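Local coordinates for protein retinol dehydratase (PDB 1FMJ) that dehydrates retinol to anhydroretinol, using a sulfotransferase-type fold that binds the nucleotide adenosine-3',5'-diphosphate beside the retinol pocket, at residues A[257-262]-A[276-281]. Numbering follows the deposited sequence.
Sequences GCIARI and QRLCEH. With HG (mercury (II) ion), chain D; HG (mercury (II) ion), chain C.
Cys279, which packs against Ile259, binds a mercury ion through SG at 2.5 Å, and Cys258 SG holds a second mercury at 2.4 Å. The second ion is also bound by the backbone O of Asp254. Both ions belong to the mercury derivative and do not bridge the two helices. Between the helices the contact is apolar, with no hydrogen bond across it. Ile259 carries one side of it with two branches. CG1 lies beside the backbone N (chi1 -69°) and the chain then runs extended (chi2 178°), which brings CD1 up to the backbone of the other helix. Ile259 CD1 lies 3.5 Å from Cys279 N and equally far from Leu278 CB. Ile259 CD1 also meets Cys279 CB at 4.0 Å. The other branch, Ile259 CG2, presses on Leu278 CD1 at 3.4 Å, tighter than usual for two carbons. In the P-loop-type sulfotransferase fold, helices 255-265 and 272-281 follow strand 243-247, an outermost strand of the parallel sheet. Leu270, in the loop joining them, touches both Ile259 and Leu278. Helix 76-87 packs on both helices: Leu85 meets Leu278, while Leu82 and Ile86 meet Ile262. Glu81 OE1 of that helix is hydrogen-bonded to His281 NE2.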
loop_
_atom_site.group_PDB
_atom_site.type_symbol
_atom_site.label_atom_id
_atom_site.label_comp_id
_atom_site.label_asym_id
_atom_site.label_seq_id
_atom_site.Cartn_x
_atom_site.Cartn_y
_atom_site.Cartn_z
ATOM N N GLY A 257 -2.198 3.794 22.666
ATOM C CA GLY A 257 -1.001 3.022 22.958
ATOM C C GLY A 257 -0.113 2.921 21.734
ATOM O O GLY A 257 1.117 2.962 21.837
ATOM N N CYS A 258 -0.735 2.779 20.568
ATOM C CA CYS A 258 0.010 2.701 19.319
ATOM C C CYS A 258 0.643 4.054 19.016
ATOM O O CYS A 258 1.790 4.132 18.589
ATOM C CB CYS A 258 -0.913 2.307 18.167
ATOM S SG CYS A 258 -1.274 0.549 18.042
ATOM N N ILE A 259 -0.115 5.121 19.234
ATOM C CA ILE A 259 0.391 6.465 18.982
ATOM C C ILE A 259 1.652 6.717 19.805
ATOM O O ILE A 259 2.588 7.373 19.340
ATOM C CB ILE A 259 -0.665 7.540 19.324
ATOM C CG1 ILE A 259 -1.826 7.465 18.323
ATOM C CG2 ILE A 259 -0.030 8.922 19.296
ATOM C CD1 ILE A 259 -2.953 8.452 18.593
ATOM N N ALA A 260 1.668 6.178 21.023
ATOM C CA ALA A 260 2.804 6.329 21.922
ATOM C C ALA A 260 3.997 5.552 21.385
ATOM O O ALA A 260 5.128 6.041 21.390
ATOM C CB ALA A 260 2.436 5.834 23.326
ATOM N N ARG A 261 3.747 4.333 20.926
ATOM C CA ARG A 261 4.822 3.530 20.380
ATOM C C ARG A 261 5.463 4.267 19.205
ATOM O O ARG A 261 6.685 4.326 19.095
ATOM C CB ARG A 261 4.302 2.164 19.920
ATOM C CG ARG A 261 3.829 1.256 21.045
ATOM C CD ARG A 261 3.548 -0.144 20.522
ATOM N NE ARG A 261 4.773 -0.826 20.119
ATOM C CZ ARG A 261 4.804 -2.011 19.516
ATOM N NH1 ARG A 261 3.673 -2.648 19.240
ATOM N NH2 ARG A 261 5.964 -2.564 19.195
ATOM N N ILE A 262 4.640 4.841 18.333
ATOM C CA ILE A 262 5.165 5.560 17.180
ATOM C C ILE A 262 5.933 6.820 17.592
ATOM O O ILE A 262 6.924 7.186 16.957
ATOM C CB ILE A 262 4.036 5.934 16.195
ATOM C CG1 ILE A 262 3.407 4.658 15.627
ATOM C CG2 ILE A 262 4.593 6.804 15.062
ATOM C CD1 ILE A 262 2.137 4.896 14.847
ATOM N N GLN A 276 -4.468 12.008 22.931
ATOM C CA GLN A 276 -5.914 11.882 22.816
ATOM C C GLN A 276 -6.409 12.706 21.636
ATOM O O GLN A 276 -7.422 12.378 21.021
ATOM C CB GLN A 276 -6.590 12.348 24.106
ATOM N N ARG A 277 -5.687 13.776 21.319
ATOM C CA ARG A 277 -6.071 14.634 20.209
ATOM C C ARG A 277 -5.738 13.967 18.873
ATOM O O ARG A 277 -6.433 14.166 17.876
ATOM C CB ARG A 277 -5.362 15.981 20.310
ATOM C CG ARG A 277 -5.908 17.015 19.345
ATOM C CD ARG A 277 -5.127 18.307 19.421
ATOM N NE ARG A 277 -5.656 19.311 18.507
ATOM C CZ ARG A 277 -5.101 20.502 18.308
ATOM N NH1 ARG A 277 -3.995 20.837 18.961
ATOM N NH2 ARG A 277 -5.652 21.359 17.458
ATOM N N LEU A 278 -4.664 13.182 18.855
ATOM C CA LEU A 278 -4.271 12.467 17.646
ATOM C C LEU A 278 -5.260 11.339 17.438
ATOM O O LEU A 278 -5.686 11.070 16.318
ATOM C CB LEU A 278 -2.874 11.869 17.792
ATOM C CG LEU A 278 -1.674 12.775 17.565
ATOM C CD1 LEU A 278 -0.411 12.058 18.032
ATOM C CD2 LEU A 278 -1.593 13.140 16.086
ATOM N N CYS A 279 -5.622 10.678 18.532
ATOM C CA CYS A 279 -6.562 9.575 18.460
ATOM C C CYS A 279 -7.903 10.044 17.911
ATOM O O CYS A 279 -8.457 9.419 17.013
ATOM C CB CYS A 279 -6.755 8.944 19.839
ATOM S SG CYS A 279 -7.506 7.296 19.761
ATOM N N GLU A 280 -8.424 11.148 18.433
ATOM C CA GLU A 280 -9.705 11.638 17.951
ATOM C C GLU A 280 -9.601 12.072 16.493
ATOM O O GLU A 280 -10.564 11.953 15.731
ATOM C CB GLU A 280 -10.222 12.779 18.838
ATOM C CG GLU A 280 -9.251 13.922 19.088
ATOM C CD GLU A 280 -9.697 14.816 20.242
ATOM O OE1 GLU A 280 -10.827 15.348 20.185
ATOM O OE2 GLU A 280 -8.921 14.981 21.207
ATOM N N HIS A 281 -8.423 12.545 16.099
ATOM C CA HIS A 281 -8.202 12.975 14.720
ATOM C C HIS A 281 -8.300 11.795 13.763
ATOM O O HIS A 281 -8.624 11.966 12.592
ATOM C CB HIS A 281 -6.824 13.625 14.576
ATOM C CG HIS A 281 -6.494 14.044 13.176
ATOM N ND1 HIS A 281 -7.132 15.086 12.538
ATOM C CD2 HIS A 281 -5.605 13.546 12.283
ATOM C CE1 HIS A 281 -6.652 15.212 11.315
ATOM N NE2 HIS A 281 -5.724 14.290 11.134
HETATM HG HG HG D . -9.553 8.565 20.496
HETATM HG HG HG C . -1.528 -0.194 20.330
#